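Long-range contact in Glp_546_48378_50642 (Giardia intestinalis, PDB 2QVW), which cleaves double-stranded RNA into fragments of 21 to 23 base pairs that guide the silencing of homologous RNAs in RNA interference: residues A[333-345]-A[406-418]. Sequence-based numbering, arbitrary orientation.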
ATOM      1  N   VAL A 333      -2.924   2.251   8.160  1.00 24.83           N
ATOM      2  CA  VAL A 333      -2.800   1.425   6.983  1.00 24.34           C
ATOM      3  C   VAL A 333      -2.340   0.027   7.371  1.00 24.42           C
ATOM      4  O   VAL A 333      -2.911  -0.951   6.919  1.00 24.67           O
ATOM      5  CB  VAL A 333      -1.817   2.030   5.983  1.00 24.29           C
ATOM      6  CG1 VAL A 333      -1.714   1.144   4.776  1.00 23.75           C
ATOM      7  CG2 VAL A 333      -2.291   3.409   5.563  1.00 24.18           C
ATOM      8  N   PHE A 334      -1.316  -0.074   8.210  1.00 24.17           N
ATOM      9  CA  PHE A 334      -0.830  -1.380   8.645  1.00 23.81           C
ATOM     10  C   PHE A 334      -1.978  -2.102   9.313  1.00 23.90           C
ATOM     11  O   PHE A 334      -2.202  -3.286   9.106  1.00 24.11           O
ATOM     12  CB  PHE A 334       0.301  -1.231   9.658  1.00 23.60           C
ATOM     13  CG  PHE A 334       0.852  -2.551  10.165  1.00 22.94           C
ATOM     14  CD1 PHE A 334       2.205  -2.859  10.006  1.00 23.25           C
ATOM     15  CD2 PHE A 334       0.033  -3.473  10.810  1.00 22.47           C
ATOM     16  CE1 PHE A 334       2.736  -4.058  10.472  1.00 23.26           C
ATOM     17  CE2 PHE A 334       0.551  -4.671  11.279  1.00 22.89           C
ATOM     18  CZ  PHE A 334       1.911  -4.964  11.109  1.00 22.93           C
ATOM     19  N   GLN A 335      -2.695  -1.370  10.142  1.00 24.08           N
ATOM     20  CA  GLN A 335      -3.821  -1.918  10.857  1.00 24.34           C
ATOM     21  C   GLN A 335      -4.859  -2.529   9.911  1.00 24.01           C
ATOM     22  O   GLN A 335      -5.270  -3.672  10.091  1.00 23.95           O
ATOM     23  CB  GLN A 335      -4.468  -0.816  11.690  1.00 24.46           C
ATOM     24  CG  GLN A 335      -4.987  -1.283  13.032  1.00 26.23           C
ATOM     25  CD  GLN A 335      -5.687  -0.179  13.810  1.00 29.07           C
ATOM     26  OE1 GLN A 335      -5.136   0.914  14.001  1.00 30.90           O
ATOM     27  NE2 GLN A 335      -6.909  -0.464  14.272  1.00 29.28           N
ATOM     28  N   ARG A 336      -5.281  -1.776   8.899  1.00 23.79           N
ATOM     29  CA  ARG A 336      -6.296  -2.264   7.967  1.00 24.05           C
ATOM     30  C   ARG A 336      -5.805  -3.100   6.780  1.00 24.33           C
ATOM     31  O   ARG A 336      -6.589  -3.453   5.904  1.00 24.78           O
ATOM     32  CB  ARG A 336      -7.141  -1.088   7.469  1.00 23.97           C
ATOM     33  CG  ARG A 336      -6.354   0.103   6.959  1.00 23.72           C
ATOM     34  CD  ARG A 336      -7.132   1.383   7.197  1.00 23.42           C
ATOM     35  NE  ARG A 336      -8.476   1.307   6.637  1.00 23.20           N
ATOM     36  CZ  ARG A 336      -8.737   1.350   5.338  1.00 24.45           C
ATOM     37  NH1 ARG A 336      -7.750   1.473   4.473  1.00 25.13           N
ATOM     38  NH2 ARG A 336      -9.979   1.260   4.903  1.00 23.87           N
ATOM     39  N   LEU A 337      -4.514  -3.413   6.746  1.00 24.25           N
ATOM     40  CA  LEU A 337      -3.970  -4.231   5.671  1.00 23.92           C
ATOM     41  C   LEU A 337      -3.751  -5.622   6.244  1.00 23.91           C
ATOM     42  O   LEU A 337      -3.828  -6.620   5.534  1.00 23.91           O
ATOM     43  CB  LEU A 337      -2.646  -3.654   5.155  1.00 23.88           C
ATOM     44  CG  LEU A 337      -2.730  -2.390   4.296  1.00 22.87           C
ATOM     45  CD1 LEU A 337      -1.339  -1.980   3.857  1.00 22.10           C
ATOM     46  CD2 LEU A 337      -3.607  -2.657   3.085  1.00 22.11           C
ATOM     47  N   GLU A 338      -3.473  -5.673   7.543  1.00 23.90           N
ATOM     48  CA  GLU A 338      -3.269  -6.935   8.245  1.00 24.10           C
ATOM     49  C   GLU A 338      -4.636  -7.600   8.362  1.00 24.26           C
ATOM     50  O   GLU A 338      -4.818  -8.768   8.017  1.00 24.64           O
ATOM     51  CB  GLU A 338      -2.707  -6.676   9.642  1.00 23.86           C
ATOM     52  CG  GLU A 338      -2.728  -7.899  10.535  1.00 25.24           C
ATOM     53  CD  GLU A 338      -2.508  -7.562  11.990  1.00 28.72           C
ATOM     54  OE1 GLU A 338      -2.651  -8.467  12.839  1.00 29.29           O
ATOM     55  OE2 GLU A 338      -2.194  -6.393  12.280  1.00 30.73           O
ATOM     56  N   LEU A 339      -5.597  -6.825   8.851  1.00 24.26           N
ATOM     57  CA  LEU A 339      -6.967  -7.280   9.022  1.00 23.90           C
ATOM     58  C   LEU A 339      -7.412  -7.934   7.729  1.00 23.74           C
ATOM     59  O   LEU A 339      -8.016  -9.011   7.743  1.00 23.71           O
ATOM     60  CB  LEU A 339      -7.871  -6.087   9.350  1.00 23.72           C
ATOM     61  CG  LEU A 339      -9.372  -6.288   9.567  1.00 23.95           C
ATOM     62  CD1 LEU A 339      -9.604  -7.269  10.689  1.00 25.26           C
ATOM     63  CD2 LEU A 339     -10.025  -4.956   9.892  1.00 24.08           C
ATOM     64  N   LEU A 340      -7.098  -7.279   6.616  1.00 23.59           N
ATOM     65  CA  LEU A 340      -7.451  -7.791   5.305  1.00 23.22           C
ATOM     66  C   LEU A 340      -6.527  -8.922   4.850  1.00 23.51           C
ATOM     67  O   LEU A 340      -6.956  -9.839   4.161  1.00 23.46           O
ATOM     68  CB  LEU A 340      -7.393  -6.679   4.269  1.00 22.85           C
ATOM     69  CG  LEU A 340      -7.864  -7.139   2.890  1.00 21.67           C
ATOM     70  CD1 LEU A 340      -9.376  -7.273   2.887  1.00 21.74           C
ATOM     71  CD2 LEU A 340      -7.424  -6.148   1.841  1.00 20.56           C
ATOM     72  N   GLY A 341      -5.256  -8.847   5.220  1.00 23.94           N
ATOM     73  CA  GLY A 341      -4.322  -9.881   4.823  1.00 24.53           C
ATOM     74  C   GLY A 341      -4.675 -11.163   5.533  1.00 25.09           C
ATOM     75  O   GLY A 341      -4.532 -12.259   4.992  1.00 25.45           O
ATOM     76  N   ASP A 342      -5.145 -11.016   6.762  1.00 25.52           N
ATOM     77  CA  ASP A 342      -5.547 -12.151   7.585  1.00 26.11           C
ATOM     78  C   ASP A 342      -6.641 -12.979   6.878  1.00 25.71           C
ATOM     79  O   ASP A 342      -6.591 -14.214   6.838  1.00 25.46           O
ATOM     80  CB  ASP A 342      -6.079 -11.625   8.914  1.00 26.76           C
ATOM     81  CG  ASP A 342      -6.271 -12.715   9.935  1.00 29.22           C
ATOM     82  OD1 ASP A 342      -6.798 -13.790   9.574  1.00 31.98           O
ATOM     83  OD2 ASP A 342      -5.901 -12.486  11.103  1.00 31.26           O
ATOM     84  N   ALA A 343      -7.622 -12.269   6.324  1.00 25.68           N
ATOM     85  CA  ALA A 343      -8.749 -12.867   5.622  1.00 25.64           C
ATOM     86  C   ALA A 343      -8.424 -13.504   4.266  1.00 25.26           C
ATOM     87  O   ALA A 343      -8.905 -14.593   3.971  1.00 25.54           O
ATOM     88  CB  ALA A 343      -9.840 -11.828   5.453  1.00 25.98           C
ATOM     89  N   VAL A 344      -7.637 -12.824   3.432  1.00 24.57           N
ATOM     90  CA  VAL A 344      -7.268 -13.366   2.125  1.00 23.96           C
ATOM     91  C   VAL A 344      -6.378 -14.567   2.348  1.00 23.80           C
ATOM     92  O   VAL A 344      -6.506 -15.579   1.674  1.00 24.05           O
ATOM     93  CB  VAL A 344      -6.483 -12.357   1.263  1.00 23.86           C
ATOM     94  CG1 VAL A 344      -7.344 -11.167   0.914  1.00 23.13           C
ATOM     95  CG2 VAL A 344      -5.271 -11.896   1.999  1.00 21.49           C
ATOM     96  N   LEU A 345      -5.466 -14.436   3.300  1.00 23.43           N
ATOM     97  CA  LEU A 345      -4.556 -15.508   3.642  1.00 23.01           C
ATOM     98  C   LEU A 345      -5.381 -16.692   4.092  1.00 22.79           C
ATOM     99  O   LEU A 345      -5.112 -17.827   3.718  1.00 22.80           O
ATOM    100  CB  LEU A 345      -3.640 -15.068   4.778  1.00 22.99           C
ATOM    101  CG  LEU A 345      -2.964 -16.184   5.580  1.00 21.94           C
ATOM    102  CD1 LEU A 345      -2.206 -17.125   4.658  1.00 21.93           C
ATOM    103  CD2 LEU A 345      -2.026 -15.571   6.592  1.00 22.08           C
ATOM    104  N   ASP A 406       1.886 -10.385  12.754  1.00 27.95           N
ATOM    105  CA  ASP A 406       1.008  -9.389  12.151  1.00 27.87           C
ATOM    106  C   ASP A 406       1.579  -8.903  10.836  1.00 27.50           C
ATOM    107  O   ASP A 406       0.847  -8.685   9.865  1.00 27.63           O
ATOM    108  CB  ASP A 406       0.849  -8.182  13.073  1.00 28.17           C
ATOM    109  CG  ASP A 406       0.436  -8.560  14.469  1.00 29.58           C
ATOM    110  OD1 ASP A 406       0.285  -7.629  15.293  1.00 31.36           O
ATOM    111  OD2 ASP A 406       0.266  -9.773  14.737  1.00 31.11           O
ATOM    112  N   MET A 407       2.894  -8.720  10.817  1.00 26.93           N
ATOM    113  CA  MET A 407       3.565  -8.240   9.624  1.00 26.47           C
ATOM    114  C   MET A 407       3.280  -9.133   8.421  1.00 25.90           C
ATOM    115  O   MET A 407       3.091  -8.645   7.306  1.00 25.92           O
ATOM    116  CB  MET A 407       5.075  -8.140   9.864  1.00 26.39           C
ATOM    117  CG  MET A 407       5.499  -6.961  10.748  1.00 27.31           C
ATOM    118  SD  MET A 407       7.292  -6.642  10.739  1.00 29.28           S
ATOM    119  CE  MET A 407       7.664  -6.891  12.430  1.00 29.27           C
ATOM    120  N   TYR A 408       3.233 -10.441   8.643  1.00 25.28           N
ATOM    121  CA  TYR A 408       2.971 -11.372   7.553  1.00 24.68           C
ATOM    122  C   TYR A 408       1.632 -11.078   6.896  1.00 24.66           C
ATOM    123  O   TYR A 408       1.552 -10.933   5.687  1.00 24.84           O
ATOM    124  CB  TYR A 408       2.968 -12.802   8.070  1.00 24.52           C
ATOM    125  CG  TYR A 408       2.979 -13.834   6.968  1.00 24.24           C
ATOM    126  CD1 TYR A 408       4.181 -14.308   6.446  1.00 23.71           C
ATOM    127  CD2 TYR A 408       1.785 -14.342   6.448  1.00 24.14           C
ATOM    128  CE1 TYR A 408       4.197 -15.266   5.435  1.00 23.95           C
ATOM    129  CE2 TYR A 408       1.785 -15.294   5.440  1.00 24.06           C
ATOM    130  CZ  TYR A 408       2.994 -15.755   4.937  1.00 24.47           C
ATOM    131  OH  TYR A 408       3.007 -16.704   3.942  1.00 25.49           O
ATOM    132  N   GLU A 409       0.584 -10.990   7.710  1.00 24.42           N
ATOM    133  CA  GLU A 409      -0.766 -10.721   7.229  1.00 24.49           C
ATOM    134  C   GLU A 409      -0.852  -9.345   6.576  1.00 24.36           C
ATOM    135  O   GLU A 409      -1.615  -9.138   5.633  1.00 24.28           O
ATOM    136  CB  GLU A 409      -1.747 -10.801   8.397  1.00 24.37           C
ATOM    137  CG  GLU A 409      -1.646 -12.082   9.206  1.00 25.29           C
ATOM    138  CD  GLU A 409      -2.418 -12.011  10.514  1.00 26.36           C
ATOM    139  OE1 GLU A 409      -2.212 -11.045  11.282  1.00 26.59           O
ATOM    140  OE2 GLU A 409      -3.226 -12.926  10.782  1.00 27.42           O
ATOM    141  N   GLU A 410      -0.079  -8.401   7.094  1.00 24.32           N
ATOM    142  CA  GLU A 410      -0.051  -7.052   6.555  1.00 24.45           C
ATOM    143  C   GLU A 410       0.493  -7.121   5.126  1.00 24.05           C
ATOM    144  O   GLU A 410      -0.120  -6.601   4.201  1.00 24.00           O
ATOM    145  CB  GLU A 410       0.843  -6.185   7.434  1.00 24.71           C
ATOM    146  CG  GLU A 410       0.696  -4.677   7.256  1.00 26.83           C
ATOM    147  CD  GLU A 410       1.373  -4.143   6.010  1.00 31.26           C
ATOM    148  OE1 GLU A 410       2.298  -4.798   5.484  1.00 33.09           O
ATOM    149  OE2 GLU A 410       0.991  -3.047   5.563  1.00 33.41           O
ATOM    150  N   ILE A 411       1.644  -7.772   4.949  1.00 23.72           N
ATOM    151  CA  ILE A 411       2.249  -7.919   3.627  1.00 23.08           C
ATOM    152  C   ILE A 411       1.238  -8.542   2.675  1.00 22.87           C
ATOM    153  O   ILE A 411       1.074  -8.086   1.545  1.00 22.95           O
ATOM    154  CB  ILE A 411       3.505  -8.836   3.660  1.00 22.82           C
ATOM    155  CG1 ILE A 411       4.743  -8.031   4.049  1.00 22.63           C
ATOM    156  CG2 ILE A 411       3.733  -9.471   2.286  1.00 22.77           C
ATOM    157  CD1 ILE A 411       4.659  -7.399   5.398  1.00 39.53           C
ATOM    158  N   VAL A 412       0.578  -9.598   3.144  1.00 22.33           N
ATOM    159  CA  VAL A 412      -0.427 -10.297   2.361  1.00 21.75           C
ATOM    160  C   VAL A 412      -1.517  -9.309   1.985  1.00 21.58           C
ATOM    161  O   VAL A 412      -1.924  -9.246   0.833  1.00 21.41           O
ATOM    162  CB  VAL A 412      -1.036 -11.474   3.165  1.00 21.72           C
ATOM    163  CG1 VAL A 412      -2.105 -12.171   2.355  1.00 21.23           C
ATOM    164  CG2 VAL A 412       0.046 -12.464   3.532  1.00 22.12           C
ATOM    165  N   GLY A 413      -1.972  -8.529   2.956  1.00 21.77           N
ATOM    166  CA  GLY A 413      -3.006  -7.550   2.686  1.00 21.84           C
ATOM    167  C   GLY A 413      -2.533  -6.479   1.731  1.00 22.00           C
ATOM    168  O   GLY A 413      -3.333  -5.891   1.004  1.00 22.04           O
ATOM    169  N   SER A 414      -1.223  -6.243   1.726  1.00 22.21           N
ATOM    170  CA  SER A 414      -0.618  -5.225   0.861  1.00 22.40           C
ATOM    171  C   SER A 414      -0.377  -5.706  -0.576  1.00 22.57           C
ATOM    172  O   SER A 414      -0.496  -4.924  -1.520  1.00 22.95           O
ATOM    173  CB  SER A 414       0.708  -4.721   1.460  1.00 22.52           C
ATOM    174  OG  SER A 414       1.176  -3.553   0.783  1.00 22.85           O
ATOM    175  N   ILE A 415      -0.021  -6.977  -0.733  1.00 22.60           N
ATOM    176  CA  ILE A 415       0.211  -7.550  -2.051  1.00 22.47           C
ATOM    177  C   ILE A 415      -1.111  -7.491  -2.807  1.00 23.12           C
ATOM    178  O   ILE A 415      -1.172  -7.095  -3.973  1.00 23.56           O
ATOM    179  CB  ILE A 415       0.605  -9.044  -1.961  1.00 22.12           C
ATOM    180  CG1 ILE A 415       1.851  -9.229  -1.079  1.00 22.15           C
ATOM    181  CG2 ILE A 415       0.804  -9.611  -3.364  1.00 21.62           C
ATOM    182  CD1 ILE A 415       3.157  -8.805  -1.711  1.00 39.53           C
ATOM    183  N   PHE A 416      -2.163  -7.902  -2.108  1.00 23.34           N
ATOM    184  CA  PHE A 416      -3.516  -7.959  -2.637  1.00 23.56           C
ATOM    185  C   PHE A 416      -4.000  -6.621  -3.186  1.00 23.92           C
ATOM    186  O   PHE A 416      -4.577  -6.564  -4.272  1.00 24.11           O
ATOM    187  CB  PHE A 416      -4.457  -8.430  -1.537  1.00 23.51           C
ATOM    188  CG  PHE A 416      -5.795  -8.876  -2.035  1.00 23.52           C
ATOM    189  CD1 PHE A 416      -5.933 -10.076  -2.723  1.00 24.05           C
ATOM    190  CD2 PHE A 416      -6.928  -8.105  -1.799  1.00 23.45           C
ATOM    191  CE1 PHE A 416      -7.185 -10.492  -3.164  1.00 23.37           C
ATOM    192  CE2 PHE A 416      -8.176  -8.518  -2.238  1.00 23.30           C
ATOM    193  CZ  PHE A 416      -8.306  -9.709  -2.917  1.00 22.56           C
ATOM    194  N   THR A 417      -3.777  -5.550  -2.430  1.00 24.11           N
ATOM    195  CA  THR A 417      -4.200  -4.222  -2.857  1.00 24.44           C
ATOM    196  C   THR A 417      -3.217  -3.588  -3.830  1.00 24.81           C
ATOM    197  O   THR A 417      -3.457  -2.500  -4.341  1.00 24.99           O
ATOM    198  CB  THR A 417      -4.377  -3.280  -1.667  1.00 24.47           C
ATOM    199  OG1 THR A 417      -3.226  -3.358  -0.822  1.00 24.82           O
ATOM    200  CG2 THR A 417      -5.613  -3.654  -0.871  1.00 24.19           C
ATOM    201  N   GLY A 418      -2.099  -4.258  -4.076  1.00 25.16           N
ATOM    202  CA  GLY A 418      -1.127  -3.733  -5.012  1.00 25.67           C
ATOM    203  C   GLY A 418      -1.535  -4.200  -6.397  1.00 26.12           C
ATOM    204  O   GLY A 418      -2.527  -4.920  -6.527  1.00 26.20           O
TER
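The carbonyl oxygen of L337 takes the helix bond from G341 N (2.7 Å) and also receives a CA-H...O contact from G413 on the other helix (L337 O to G413 CA 3.1 Å). E409 O has the same pair of partners, G413 N in its own helix and a CA-H...O contact from G341. With no side chains at these two glycines, segments 333-345 and 406-417 cross backbone against backbone, their axes 6.4 Å apart and at 85°. At one end of the crossing, E410 CG lies 3.6 Å from the centroid of the F334 ring, over its face, while D406 CB meets the ring's edge. Toward the other end V344 CG1 makes a CH-pi contact over the face of the F416 ring, and helix 648-669 packs against both side chains. E409 fits among E338, G341, D342 and L345; with CG anti to the carbonyl carbon (chi1 -52°) and the chain extended beyond it, the carboxylate reaches those of E338 and D342. Such crowding of acids would suit a cation, and a manganese ion lies about 3 Å from the E409 side chain. E338, D406 and E409 are probable manganese ligands, and the RLELLGDA sequence carrying E338 and D342 is the signature motif of a ribonuclease III domain, here on helix 330-356.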